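Local coordinates for alanine racemase 1 (Caldanaerobacter subterraneus subsp. tengcongensis MB4, PDB 4Y2W), which belongs to the alanine racemase family, pairing an N-terminal TIM-barrel domain with a C-terminal, mainly beta domain in a two-chain assembly, at residues 106-120 with 149-161. The protein carries 1 engineered substitution. Numbering follows the deposited sequence.
Sequences VYDIKYAKELEKESL and KEILEMANMRGLI
Helices 109-120 and 149-155 run nearly parallel, 13° apart with axes 10.3 Å from each other at closest approach. Beyond the second helix the chain continues alongside the first and, through a type I turn from Met157 to Leu160, enters strand 160-166, bringing Gly159 CA within 4.9 Å of Glu116 CA. Gly159, lacking a side chain, lets the backbone come close and Glu116 CG rest 3.7 Å from its CA. Small Ala112 likewise leaves room for the long, flexible Met154, whose CE lies 3.8 Å from Ala112 CB and meets Val106 CG1 tip to tip. Ile109, with CG1 anti to its N (chi1 -165°), sets CD1 against both Met154 CG and Met157 CE. At the outer edge Lys113 bends at its last torsion, and NZ forms a salt bridge with Glu153 OE1 (3.0 Å), approaching from above the carboxylate plane. Glu150 OE1 accepts a weak hydrogen bond from Ile109 N in the first turn, while Tyr141 OH is its stronger partner. Leu160 lays CD1 on Ala112 and CD2 against Leu115 CG and Glu116 CA. Adjacent helices of the TIM barrel are thus joined over strand 126-131, where Val106 and Leu115 touch Val128, Ile130 meets Met154, and helix 94-99 packs against Leu115.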
loop_
_atom_site.group_PDB
_atom_site.type_symbol
_atom_site.label_atom_id
_atom_site.label_comp_id
_atom_site.label_asym_id
_atom_site.label_seq_id
_atom_site.Cartn_x
_atom_site.Cartn_y
_atom_site.Cartn_z
ATOM N N VAL A 106 26.075 -8.634 6.287
ATOM C CA VAL A 106 26.486 -9.808 7.061
ATOM C C VAL A 106 26.871 -9.421 8.490
ATOM O O VAL A 106 27.597 -8.452 8.702
ATOM C CB VAL A 106 27.688 -10.522 6.402
ATOM C CG1 VAL A 106 28.044 -11.794 7.167
ATOM C CG2 VAL A 106 27.393 -10.834 4.941
ATOM N N TYR A 107 26.377 -10.179 9.463
ATOM C CA TYR A 107 26.776 -9.995 10.859
ATOM C C TYR A 107 26.807 -11.312 11.651
ATOM O O TYR A 107 26.537 -11.330 12.852
ATOM C CB TYR A 107 25.870 -8.958 11.545
ATOM C CG TYR A 107 24.387 -9.218 11.382
ATOM C CD1 TYR A 107 23.694 -10.018 12.285
ATOM C CD2 TYR A 107 23.676 -8.659 10.322
ATOM C CE1 TYR A 107 22.339 -10.256 12.133
ATOM C CE2 TYR A 107 22.321 -8.893 10.163
ATOM C CZ TYR A 107 21.657 -9.691 11.072
ATOM O OH TYR A 107 20.312 -9.928 10.922
ATOM N N ASP A 108 27.145 -12.408 10.973
ATOM C CA ASP A 108 27.482 -13.664 11.640
ATOM C C ASP A 108 28.269 -14.562 10.682
ATOM O O ASP A 108 28.065 -14.516 9.464
ATOM C CB ASP A 108 26.242 -14.379 12.194
ATOM C CG ASP A 108 25.364 -14.968 11.113
ATOM O OD1 ASP A 108 24.912 -14.207 10.232
ATOM O OD2 ASP A 108 25.131 -16.196 11.146
ATOM N N ILE A 109 29.173 -15.363 11.245
ATOM C CA ILE A 109 30.137 -16.143 10.460
ATOM C C ILE A 109 29.493 -17.285 9.671
ATOM O O ILE A 109 29.923 -17.587 8.558
ATOM C CB ILE A 109 31.281 -16.697 11.358
ATOM C CG1 ILE A 109 32.462 -17.191 10.511
ATOM C CG2 ILE A 109 30.788 -17.811 12.280
ATOM C CD1 ILE A 109 33.110 -16.115 9.664
ATOM N N LYS A 110 28.471 -17.917 10.240
ATOM C CA LYS A 110 27.823 -19.049 9.586
ATOM C C LYS A 110 27.212 -18.624 8.257
ATOM O O LYS A 110 27.286 -19.358 7.272
ATOM C CB LYS A 110 26.745 -19.652 10.486
ATOM C CG LYS A 110 26.204 -20.981 9.984
ATOM C CD LYS A 110 24.961 -21.404 10.749
ATOM C CE LYS A 110 24.407 -22.715 10.213
ATOM N NZ LYS A 110 23.029 -22.979 10.713
ATOM N N TYR A 111 26.615 -17.434 8.242
ATOM C CA TYR A 111 26.011 -16.871 7.036
ATOM C C TYR A 111 27.080 -16.513 5.999
ATOM O O TYR A 111 26.914 -16.786 4.811
ATOM C CB TYR A 111 25.165 -15.643 7.403
ATOM C CG TYR A 111 24.385 -15.026 6.254
ATOM C CD1 TYR A 111 23.452 -15.770 5.536
ATOM C CD2 TYR A 111 24.578 -13.696 5.892
ATOM C CE1 TYR A 111 22.739 -15.208 4.489
ATOM C CE2 TYR A 111 23.869 -13.126 4.850
ATOM C CZ TYR A 111 22.952 -13.884 4.151
ATOM O OH TYR A 111 22.250 -13.314 3.114
ATOM N N ALA A 112 28.177 -15.918 6.458
ATOM C CA ALA A 112 29.302 -15.579 5.585
ATOM C C ALA A 112 29.866 -16.808 4.873
ATOM O O ALA A 112 30.187 -16.743 3.689
ATOM C CB ALA A 112 30.398 -14.892 6.384
ATOM N N LYS A 113 29.986 -17.916 5.602
ATOM C CA LYS A 113 30.445 -19.189 5.031
ATOM C C LYS A 113 29.505 -19.686 3.938
ATOM O O LYS A 113 29.954 -20.079 2.861
ATOM C CB LYS A 113 30.560 -20.266 6.117
ATOM C CG LYS A 113 31.724 -20.090 7.082
ATOM C CD LYS A 113 31.768 -21.232 8.090
ATOM C CE LYS A 113 32.793 -20.993 9.192
ATOM N NZ LYS A 113 34.179 -20.843 8.665
ATOM N N GLU A 114 28.206 -19.676 4.232
ATOM C CA GLU A 114 27.177 -20.092 3.272
ATOM C C GLU A 114 27.189 -19.222 2.018
ATOM O O GLU A 114 26.961 -19.716 0.912
ATOM C CB GLU A 114 25.784 -20.052 3.916
ATOM C CG GLU A 114 25.547 -21.134 4.962
ATOM C CD GLU A 114 24.285 -20.905 5.781
ATOM O OE1 GLU A 114 24.188 -21.466 6.894
ATOM O OE2 GLU A 114 23.387 -20.166 5.322
ATOM N N LEU A 115 27.453 -17.930 2.189
ATOM C CA LEU A 115 27.593 -17.031 1.048
ATOM C C LEU A 115 28.859 -17.356 0.258
ATOM O O LEU A 115 28.816 -17.443 -0.969
ATOM C CB LEU A 115 27.602 -15.565 1.499
ATOM C CG LEU A 115 27.741 -14.497 0.400
ATOM C CD1 LEU A 115 26.732 -14.693 -0.725
ATOM C CD2 LEU A 115 27.604 -13.105 0.998
ATOM N N GLU A 116 29.976 -17.538 0.966
ATOM C CA GLU A 116 31.263 -17.863 0.333
ATOM C C GLU A 116 31.134 -19.118 -0.524
ATOM O O GLU A 116 31.596 -19.144 -1.663
ATOM C CB GLU A 116 32.366 -18.067 1.383
ATOM C CG GLU A 116 33.781 -18.050 0.805
ATOM C CD GLU A 116 34.834 -18.693 1.698
ATOM O OE1 GLU A 116 34.480 -19.404 2.661
ATOM O OE2 GLU A 116 36.037 -18.492 1.424
ATOM N N LYS A 117 30.494 -20.143 0.034
ATOM C CA LYS A 117 30.252 -21.407 -0.662
ATOM C C LYS A 117 29.629 -21.191 -2.045
ATOM O O LYS A 117 30.093 -21.756 -3.039
ATOM C CB LYS A 117 29.349 -22.301 0.196
ATOM C CG LYS A 117 29.185 -23.730 -0.298
ATOM C CD LYS A 117 28.435 -24.571 0.730
ATOM C CE LYS A 117 27.782 -25.803 0.115
ATOM N NZ LYS A 117 28.772 -26.840 -0.291
ATOM N N GLU A 118 28.591 -20.358 -2.101
ATOM C CA GLU A 118 27.915 -20.034 -3.361
ATOM C C GLU A 118 28.794 -19.168 -4.275
ATOM O O GLU A 118 28.736 -19.299 -5.499
ATOM C CB GLU A 118 26.586 -19.324 -3.070
ATOM C CG GLU A 118 25.674 -19.134 -4.274
ATOM C CD GLU A 118 25.140 -20.438 -4.836
ATOM O OE1 GLU A 118 24.823 -21.352 -4.045
ATOM O OE2 GLU A 118 25.026 -20.539 -6.075
ATOM N N SER A 119 29.596 -18.286 -3.679
ATOM C CA SER A 119 30.548 -17.449 -4.426
ATOM C C SER A 119 31.584 -18.291 -5.167
ATOM O O SER A 119 31.908 -18.023 -6.325
ATOM C CB SER A 119 31.281 -16.491 -3.480
ATOM O OG SER A 119 30.433 -16.035 -2.443
ATOM N N LEU A 120 32.104 -19.301 -4.477
ATOM C CA LEU A 120 33.099 -20.208 -5.043
ATOM C C LEU A 120 32.465 -21.178 -6.038
ATOM O O LEU A 120 33.109 -21.593 -7.002
ATOM C CB LEU A 120 33.812 -20.978 -3.925
ATOM C CG LEU A 120 34.617 -20.106 -2.949
ATOM C CD1 LEU A 120 35.099 -20.920 -1.754
ATOM C CD2 LEU A 120 35.785 -19.428 -3.654
ATOM N N LYS A 149 36.683 -11.129 15.919
ATOM C CA LYS A 149 37.113 -12.478 15.557
ATOM C C LYS A 149 36.521 -12.909 14.213
ATOM O O LYS A 149 37.257 -13.292 13.297
ATOM C CB LYS A 149 36.720 -13.479 16.650
ATOM C CG LYS A 149 37.328 -14.859 16.467
ATOM C CD LYS A 149 36.705 -15.883 17.402
ATOM C CE LYS A 149 37.272 -17.271 17.134
ATOM N NZ LYS A 149 36.740 -18.293 18.076
ATOM N N GLU A 150 35.197 -12.825 14.100
ATOM C CA GLU A 150 34.488 -13.282 12.903
ATOM C C GLU A 150 34.780 -12.413 11.683
ATOM O O GLU A 150 34.912 -12.926 10.575
ATOM C CB GLU A 150 32.981 -13.341 13.159
ATOM C CG GLU A 150 32.591 -14.350 14.230
ATOM C CD GLU A 150 31.096 -14.589 14.312
ATOM O OE1 GLU A 150 30.326 -13.778 13.764
ATOM O OE2 GLU A 150 30.691 -15.597 14.926
ATOM N N ILE A 151 34.888 -11.105 11.892
ATOM C CA ILE A 151 35.221 -10.178 10.813
ATOM C C ILE A 151 36.623 -10.449 10.267
ATOM O O ILE A 151 36.852 -10.332 9.063
ATOM C CB ILE A 151 35.088 -8.708 11.274
ATOM C CG1 ILE A 151 33.609 -8.359 11.469
ATOM C CG2 ILE A 151 35.701 -7.751 10.259
ATOM C CD1 ILE A 151 33.367 -7.098 12.268
ATOM N N LEU A 152 37.554 -10.816 11.147
ATOM C CA LEU A 152 38.929 -11.119 10.730
ATOM C C LEU A 152 39.015 -12.413 9.920
ATOM O O LEU A 152 39.855 -12.532 9.029
ATOM C CB LEU A 152 39.877 -11.174 11.939
ATOM C CG LEU A 152 40.314 -9.807 12.492
ATOM C CD1 LEU A 152 40.854 -9.932 13.912
ATOM C CD2 LEU A 152 41.345 -9.152 11.583
ATOM N N GLU A 153 38.149 -13.375 10.226
ATOM C CA GLU A 153 38.077 -14.605 9.444
ATOM C C GLU A 153 37.551 -14.305 8.042
ATOM O O GLU A 153 38.118 -14.765 7.046
ATOM C CB GLU A 153 37.192 -15.641 10.139
ATOM C CG GLU A 153 37.397 -17.060 9.627
ATOM C CD GLU A 153 36.648 -18.111 10.435
ATOM O OE1 GLU A 153 36.440 -19.222 9.901
ATOM O OE2 GLU A 153 36.267 -17.835 11.597
ATOM N N MET A 154 36.483 -13.511 7.973
ATOM C CA MET A 154 35.887 -13.100 6.698
ATOM C C MET A 154 36.888 -12.414 5.773
ATOM O O MET A 154 36.814 -12.566 4.553
ATOM C CB MET A 154 34.704 -12.160 6.937
ATOM C CG MET A 154 33.478 -12.836 7.523
ATOM S SD MET A 154 32.154 -11.658 7.844
ATOM C CE MET A 154 31.310 -12.453 9.210
ATOM N N ALA A 155 37.818 -11.660 6.355
ATOM C CA ALA A 155 38.864 -10.982 5.586
ATOM C C ALA A 155 39.788 -11.970 4.873
ATOM O O ALA A 155 40.396 -11.635 3.855
ATOM C CB ALA A 155 39.673 -10.071 6.495
ATOM N N ASN A 156 39.888 -13.182 5.417
ATOM C CA ASN A 156 40.735 -14.231 4.857
ATOM C C ASN A 156 39.978 -15.243 3.996
ATOM O O ASN A 156 40.564 -16.220 3.528
ATOM C CB ASN A 156 41.466 -14.953 5.993
ATOM C CG ASN A 156 42.144 -13.989 6.954
ATOM O OD1 ASN A 156 42.737 -12.992 6.536
ATOM N ND2 ASN A 156 42.056 -14.279 8.248
ATOM N N MET A 157 38.684 -15.009 3.795
ATOM C CA MET A 157 37.866 -15.838 2.912
ATOM C C MET A 157 37.936 -15.277 1.495
ATOM O O MET A 157 37.383 -14.214 1.216
ATOM C CB MET A 157 36.417 -15.873 3.400
ATOM C CG MET A 157 36.225 -16.649 4.695
ATOM S SD MET A 157 34.507 -16.695 5.246
ATOM C CE MET A 157 34.707 -17.318 6.913
ATOM N N ARG A 158 38.621 -15.996 0.611
ATOM C CA ARG A 158 38.859 -15.536 -0.764
ATOM C C ARG A 158 37.588 -15.449 -1.622
ATOM O O ARG A 158 37.569 -14.743 -2.632
ATOM C CB ARG A 158 39.902 -16.427 -1.457
ATOM C CG ARG A 158 39.453 -17.858 -1.730
ATOM C CD ARG A 158 40.633 -18.743 -2.107
ATOM N NE ARG A 158 40.248 -20.140 -2.321
ATOM C CZ ARG A 158 39.623 -20.609 -3.402
ATOM N NH1 ARG A 158 39.330 -21.901 -3.479
ATOM N NH2 ARG A 158 39.281 -19.803 -4.405
ATOM N N GLY A 159 36.540 -16.168 -1.225
ATOM C CA GLY A 159 35.254 -16.103 -1.914
ATOM C C GLY A 159 34.499 -14.804 -1.683
ATOM O O GLY A 159 33.611 -14.458 -2.463
ATOM N N LEU A 160 34.842 -14.094 -0.608
ATOM C CA LEU A 160 34.213 -12.815 -0.281
ATOM C C LEU A 160 35.122 -11.643 -0.611
ATOM O O LEU A 160 36.324 -11.810 -0.800
ATOM C CB LEU A 160 33.873 -12.760 1.209
ATOM C CG LEU A 160 33.033 -13.905 1.766
ATOM C CD1 LEU A 160 32.774 -13.687 3.251
ATOM C CD2 LEU A 160 31.728 -14.039 0.996
ATOM N N ILE A 161 34.519 -10.460 -0.692
ATOM C CA ILE A 161 35.247 -9.197 -0.688
ATOM C C ILE A 161 34.671 -8.366 0.453
ATOM O O ILE A 161 33.484 -8.032 0.452
ATOM C CB ILE A 161 35.097 -8.409 -2.006
ATOM C CG1 ILE A 161 35.445 -9.285 -3.214
ATOM C CG2 ILE A 161 35.990 -7.171 -1.984
ATOM C CD1 ILE A 161 35.149 -8.630 -4.549
#